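PDB 3CBW: mannan endo-1,4-beta-mannosidase, which hydrolyses internal beta-1,4-mannosidic linkages of mannan, galactomannan and glucomannan in the breakdown of glucomannan. Local coordinates for residues 290-304 / 319-331. The protein carries 3 engineered substitutions. Sequence-based numbering, arbitrary orientation.
Sequences FINAIKQKYPKTIYF and ASALYHDSWTLNK
Lys295 leaves its helix with CG beside the backbone N (chi1 -65°) and runs extended across Trp327, whose own chi1 of -80° brings the indole up to the helix. CG of Lys295 sits over the six-membered ring, 3.7 Å from its centroid. Further out, NZ of Lys295 makes an off-centre cation-pi contact with the five-membered ring of Trp327. The same NZ forms a salt bridge with Asp325, its hydrogen bonds weak and its OD1 less surely placed. That OD1 also accepts from Trp327 N in an Asx turn. The far end of the indole meets Pro299, with CB 4.1 Å from Trp327 CH2. Replacing Trp327 with an alanine would probably leave the lysine chain without its flat support and open a gap beside Pro299. Deeper in, both Leu322 methyls press on CZ of Phe304 from one side of the ring, CD1 and CD2 each 3.7 Å away. Ile291 CB packs against Leu322 CD1 at 3.9 Å. Thr328 OG1 donates to Leu322 O (2.7 Å), tying the turn to helix 319-324. Helices 287-297 and 319-324 pack side by side outside parallel strands 301-306 and 41-49, an arrangement typical of the TIM barrel of glycosyl hydrolase family 26.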
loop_
_atom_site.group_PDB
_atom_site.type_symbol
_atom_site.label_atom_id
_atom_site.label_comp_id
_atom_site.label_asym_id
_atom_site.label_seq_id
_atom_site.Cartn_x
_atom_site.Cartn_y
_atom_site.Cartn_z
ATOM N N PHE A 290 12.455 0.271 -15.449
ATOM C CA PHE A 290 12.088 0.567 -14.056
ATOM C C PHE A 290 13.022 -0.136 -13.065
ATOM O O PHE A 290 13.523 0.487 -12.126
ATOM C CB PHE A 290 10.625 0.185 -13.815
ATOM C CG PHE A 290 10.185 0.301 -12.381
ATOM C CD1 PHE A 290 10.201 1.536 -11.724
ATOM C CD2 PHE A 290 9.711 -0.816 -11.697
ATOM C CE1 PHE A 290 9.773 1.645 -10.395
ATOM C CE2 PHE A 290 9.288 -0.713 -10.378
ATOM C CZ PHE A 290 9.314 0.518 -9.731
ATOM N N ILE A 291 13.287 -1.421 -13.287
ATOM C CA ILE A 291 14.235 -2.109 -12.410
ATOM C C ILE A 291 15.653 -1.545 -12.556
ATOM O O ILE A 291 16.383 -1.453 -11.571
ATOM C CB ILE A 291 14.188 -3.672 -12.520
ATOM C CG1 ILE A 291 14.959 -4.328 -11.367
ATOM C CG2 ILE A 291 14.688 -4.160 -13.869
ATOM C CD1 ILE A 291 14.381 -4.092 -9.991
ATOM N N ASN A 292 16.039 -1.147 -13.766
ATOM C CA ASN A 292 17.328 -0.509 -13.937
ATOM C C ASN A 292 17.408 0.813 -13.175
ATOM O O ASN A 292 18.415 1.109 -12.545
ATOM C CB ASN A 292 17.644 -0.284 -15.408
ATOM C CG ASN A 292 19.016 0.314 -15.601
ATOM O OD1 ASN A 292 19.165 1.519 -15.795
ATOM N ND2 ASN A 292 20.041 -0.524 -15.478
ATOM N N ALA A 293 16.345 1.611 -13.250
ATOM C CA ALA A 293 16.271 2.870 -12.498
ATOM C C ALA A 293 16.359 2.633 -10.993
ATOM O O ALA A 293 17.014 3.391 -10.274
ATOM C CB ALA A 293 15.017 3.646 -12.855
ATOM N N ILE A 294 15.718 1.572 -10.509
ATOM C CA ILE A 294 15.868 1.228 -9.093
ATOM C C ILE A 294 17.338 1.007 -8.736
ATOM O O ILE A 294 17.834 1.564 -7.750
ATOM C CB ILE A 294 14.996 0.014 -8.699
ATOM C CG1 ILE A 294 13.531 0.440 -8.615
ATOM C CG2 ILE A 294 15.438 -0.555 -7.373
ATOM C CD1 ILE A 294 12.539 -0.709 -8.561
ATOM N N LYS A 295 18.033 0.226 -9.556
ATOM C CA LYS A 295 19.436 -0.066 -9.278
ATOM C C LYS A 295 20.296 1.195 -9.295
ATOM O O LYS A 295 21.190 1.367 -8.461
ATOM C CB LYS A 295 19.986 -1.059 -10.287
ATOM C CG LYS A 295 19.357 -2.413 -10.222
ATOM C CD LYS A 295 20.119 -3.325 -11.128
ATOM C CE LYS A 295 19.413 -4.629 -11.251
ATOM N NZ LYS A 295 20.332 -5.729 -11.661
ATOM N N GLN A 296 20.031 2.088 -10.243
ATOM C CA GLN A 296 20.865 3.284 -10.413
ATOM C C GLN A 296 20.467 4.470 -9.539
ATOM O O GLN A 296 21.328 5.257 -9.126
ATOM C CB GLN A 296 20.833 3.742 -11.875
ATOM C CG GLN A 296 21.441 2.767 -12.865
ATOM C CD GLN A 296 21.965 3.473 -14.094
ATOM O OE1 GLN A 296 22.836 4.343 -13.993
ATOM N NE2 GLN A 296 21.431 3.123 -15.259
ATOM N N LYS A 297 19.165 4.623 -9.298
ATOM C CA LYS A 297 18.585 5.853 -8.730
ATOM C C LYS A 297 17.904 5.623 -7.375
ATOM O O LYS A 297 17.854 6.523 -6.554
ATOM C CB LYS A 297 17.522 6.458 -9.671
ATOM C CG LYS A 297 17.910 6.641 -11.153
ATOM C CD LYS A 297 19.041 7.636 -11.365
ATOM C CE LYS A 297 18.631 9.066 -11.052
ATOM N NZ LYS A 297 19.801 9.957 -11.294
ATOM N N TYR A 298 17.336 4.435 -7.160
ATOM C CA TYR A 298 16.494 4.198 -5.975
ATOM C C TYR A 298 16.892 2.902 -5.255
ATOM O O TYR A 298 16.048 2.048 -4.991
ATOM C CB TYR A 298 14.993 4.161 -6.360
ATOM C CG TYR A 298 14.574 5.113 -7.469
ATOM C CD1 TYR A 298 14.591 6.503 -7.294
ATOM C CD2 TYR A 298 14.137 4.618 -8.697
ATOM C CE1 TYR A 298 14.195 7.366 -8.327
ATOM C CE2 TYR A 298 13.742 5.472 -9.726
ATOM C CZ TYR A 298 13.787 6.839 -9.538
ATOM O OH TYR A 298 13.400 7.686 -10.565
ATOM N N PRO A 299 18.179 2.744 -4.908
ATOM C CA PRO A 299 18.619 1.436 -4.431
ATOM C C PRO A 299 18.015 0.964 -3.101
ATOM O O PRO A 299 17.992 -0.243 -2.846
ATOM C CB PRO A 299 20.146 1.592 -4.327
ATOM C CG PRO A 299 20.335 3.052 -4.113
ATOM C CD PRO A 299 19.303 3.695 -4.980
ATOM N N LYS A 300 17.531 1.894 -2.276
ATOM C CA LYS A 300 16.911 1.521 -0.993
ATOM C C LYS A 300 15.496 0.946 -1.142
ATOM O O LYS A 300 14.903 0.506 -0.160
ATOM C CB LYS A 300 16.902 2.704 -0.026
ATOM C CG LYS A 300 18.283 3.127 0.446
ATOM C CD LYS A 300 18.160 4.290 1.405
ATOM C CE LYS A 300 19.484 4.602 2.068
ATOM N NZ LYS A 300 19.285 5.676 3.080
ATOM N N THR A 301 14.963 0.944 -2.361
ATOM C CA THR A 301 13.652 0.346 -2.623
ATOM C C THR A 301 13.601 -1.104 -2.143
ATOM O O THR A 301 14.444 -1.929 -2.521
ATOM C CB THR A 301 13.346 0.359 -4.127
ATOM O OG1 THR A 301 13.344 1.708 -4.596
ATOM C CG2 THR A 301 11.989 -0.255 -4.408
ATOM N N ILE A 302 12.609 -1.420 -1.317
ATOM C CA ILE A 302 12.437 -2.791 -0.832
ATOM C C ILE A 302 11.348 -3.587 -1.552
ATOM O O ILE A 302 11.334 -4.804 -1.461
ATOM C CB ILE A 302 12.216 -2.858 0.701
ATOM C CG1 ILE A 302 10.915 -2.173 1.124
ATOM C CG2 ILE A 302 13.448 -2.297 1.435
ATOM C CD1 ILE A 302 10.466 -2.562 2.530
ATOM N N TYR A 303 10.430 -2.909 -2.243
ATOM C CA TYR A 303 9.421 -3.592 -3.040
ATOM C C TYR A 303 8.816 -2.648 -4.048
ATOM O O TYR A 303 8.925 -1.429 -3.919
ATOM C CB TYR A 303 8.337 -4.250 -2.172
ATOM C CG TYR A 303 7.198 -3.422 -1.598
ATOM C CD1 TYR A 303 6.103 -3.055 -2.383
ATOM C CD2 TYR A 303 7.134 -3.153 -0.236
ATOM C CE1 TYR A 303 5.011 -2.366 -1.829
ATOM C CE2 TYR A 303 6.048 -2.480 0.323
ATOM C CZ TYR A 303 4.997 -2.098 -0.476
ATOM O OH TYR A 303 3.917 -1.452 0.090
ATOM N N PHE A 304 8.198 -3.228 -5.075
ATOM C CA PHE A 304 7.294 -2.479 -5.948
ATOM C C PHE A 304 5.971 -3.220 -6.048
ATOM O O PHE A 304 5.930 -4.448 -5.895
ATOM C CB PHE A 304 7.896 -2.258 -7.343
ATOM C CG PHE A 304 8.076 -3.519 -8.152
ATOM C CD1 PHE A 304 7.026 -4.038 -8.906
ATOM C CD2 PHE A 304 9.295 -4.177 -8.161
ATOM C CE1 PHE A 304 7.193 -5.202 -9.647
ATOM C CE2 PHE A 304 9.478 -5.340 -8.898
ATOM C CZ PHE A 304 8.427 -5.850 -9.645
ATOM N N ALA A 319 8.615 -7.446 -18.885
ATOM C CA ALA A 319 8.150 -8.281 -17.763
ATOM C C ALA A 319 9.158 -9.345 -17.344
ATOM O O ALA A 319 9.414 -9.518 -16.154
ATOM C CB ALA A 319 6.828 -8.933 -18.102
ATOM N N SER A 320 9.709 -10.072 -18.316
ATOM C CA SER A 320 10.669 -11.132 -18.025
ATOM C C SER A 320 11.932 -10.566 -17.394
ATOM O O SER A 320 12.433 -11.107 -16.406
ATOM C CB SER A 320 11.009 -11.925 -19.289
ATOM O OG SER A 320 9.871 -12.620 -19.760
ATOM N N ALA A 321 12.434 -9.468 -17.957
ATOM C CA ALA A 321 13.636 -8.826 -17.428
ATOM C C ALA A 321 13.410 -8.312 -16.006
ATOM O O ALA A 321 14.298 -8.424 -15.157
ATOM C CB ALA A 321 14.103 -7.712 -18.342
ATOM N N LEU A 322 12.220 -7.762 -15.748
ATOM C CA LEU A 322 11.830 -7.313 -14.406
ATOM C C LEU A 322 11.828 -8.476 -13.414
ATOM O O LEU A 322 12.431 -8.394 -12.337
ATOM C CB LEU A 322 10.437 -6.674 -14.450
ATOM C CG LEU A 322 9.813 -6.256 -13.111
ATOM C CD1 LEU A 322 10.578 -5.068 -12.513
ATOM C CD2 LEU A 322 8.345 -5.912 -13.315
ATOM N N TYR A 323 11.169 -9.566 -13.782
ATOM C CA TYR A 323 10.981 -10.682 -12.870
ATOM C C TYR A 323 12.221 -11.554 -12.714
ATOM O O TYR A 323 12.386 -12.212 -11.692
ATOM C CB TYR A 323 9.714 -11.474 -13.234
ATOM C CG TYR A 323 8.506 -10.900 -12.543
ATOM C CD1 TYR A 323 7.816 -9.802 -13.064
ATOM C CD2 TYR A 323 8.082 -11.435 -11.329
ATOM C CE1 TYR A 323 6.727 -9.266 -12.388
ATOM C CE2 TYR A 323 7.011 -10.908 -10.650
ATOM C CZ TYR A 323 6.333 -9.823 -11.179
ATOM O OH TYR A 323 5.259 -9.319 -10.484
ATOM N N HIS A 324 13.108 -11.527 -13.709
ATOM C CA HIS A 324 14.321 -12.345 -13.658
ATOM C C HIS A 324 15.561 -11.573 -13.255
ATOM O O HIS A 324 16.634 -12.164 -13.137
ATOM C CB HIS A 324 14.544 -13.077 -14.985
ATOM C CG HIS A 324 13.487 -14.094 -15.274
ATOM N ND1 HIS A 324 13.540 -15.379 -14.781
ATOM C CD2 HIS A 324 12.330 -14.005 -15.971
ATOM C CE1 HIS A 324 12.472 -16.045 -15.181
ATOM N NE2 HIS A 324 11.725 -15.236 -15.911
ATOM N N ASP A 325 15.428 -10.268 -13.033
ATOM C CA ASP A 325 16.568 -9.471 -12.601
ATOM C C ASP A 325 17.121 -10.049 -11.303
ATOM O O ASP A 325 16.356 -10.498 -10.448
ATOM C CB ASP A 325 16.170 -8.016 -12.392
ATOM C CG ASP A 325 17.373 -7.110 -12.280
ATOM O OD1 ASP A 325 17.967 -7.048 -11.184
ATOM O OD2 ASP A 325 17.766 -6.493 -13.304
ATOM N N SER A 326 18.441 -10.038 -11.144
ATOM C CA SER A 326 19.059 -10.583 -9.931
ATOM C C SER A 326 18.559 -9.879 -8.660
ATOM O O SER A 326 18.560 -10.467 -7.589
ATOM C CB SER A 326 20.580 -10.523 -10.003
ATOM O OG SER A 326 21.011 -9.190 -10.064
ATOM N N TRP A 327 18.136 -8.625 -8.783
ATOM C CA TRP A 327 17.619 -7.887 -7.628
ATOM C C TRP A 327 16.213 -8.280 -7.202
ATOM O O TRP A 327 15.841 -8.036 -6.053
ATOM C CB TRP A 327 17.640 -6.396 -7.911
ATOM C CG TRP A 327 18.979 -5.741 -7.742
ATOM C CD1 TRP A 327 20.200 -6.228 -8.124
ATOM C CD2 TRP A 327 19.220 -4.461 -7.158
ATOM N NE1 TRP A 327 21.186 -5.323 -7.800
ATOM C CE2 TRP A 327 20.611 -4.226 -7.215
ATOM C CE3 TRP A 327 18.391 -3.481 -6.595
ATOM C CZ2 TRP A 327 21.197 -3.054 -6.715
ATOM C CZ3 TRP A 327 18.971 -2.319 -6.099
ATOM C CH2 TRP A 327 20.363 -2.112 -6.170
ATOM N N THR A 328 15.438 -8.859 -8.109
ATOM C CA THR A 328 14.013 -9.064 -7.847
ATOM C C THR A 328 13.768 -10.330 -7.030
ATOM O O THR A 328 14.242 -11.410 -7.376
ATOM C CB THR A 328 13.241 -9.083 -9.167
ATOM O OG1 THR A 328 13.539 -7.881 -9.881
ATOM C CG2 THR A 328 11.739 -9.160 -8.927
ATOM N N LEU A 329 13.021 -10.178 -5.942
ATOM C CA LEU A 329 12.662 -11.279 -5.075
ATOM C C LEU A 329 11.187 -11.602 -5.290
ATOM O O LEU A 329 10.316 -10.745 -5.096
ATOM C CB LEU A 329 12.952 -10.871 -3.630
ATOM C CG LEU A 329 12.887 -11.933 -2.539
ATOM C CD1 LEU A 329 13.680 -11.493 -1.313
ATOM C CD2 LEU A 329 11.449 -12.290 -2.161
ATOM N N ASN A 330 10.912 -12.846 -5.679
ATOM C CA ASN A 330 9.572 -13.268 -6.058
ATOM C C ASN A 330 8.946 -14.203 -5.029
ATOM O O ASN A 330 9.589 -14.583 -4.045
ATOM C CB ASN A 330 9.620 -13.902 -7.450
ATOM C CG ASN A 330 10.083 -12.916 -8.494
ATOM O OD1 ASN A 330 9.633 -11.773 -8.515
ATOM N ND2 ASN A 330 11.002 -13.332 -9.345
ATOM N N LYS A 331 7.672 -14.528 -5.232
ATOM C CA LYS A 331 6.963 -15.442 -4.353
ATOM C C LYS A 331 7.785 -16.715 -4.176
ATOM O O LYS A 331 8.298 -17.272 -5.152
ATOM C CB LYS A 331 5.603 -15.782 -4.958
ATOM C CG LYS A 331 4.633 -16.439 -3.988
ATOM C CD LYS A 331 3.388 -16.940 -4.713
ATOM C CE LYS A 331 2.300 -17.393 -3.732
ATOM N NZ LYS A 331 1.176 -18.058 -4.467
#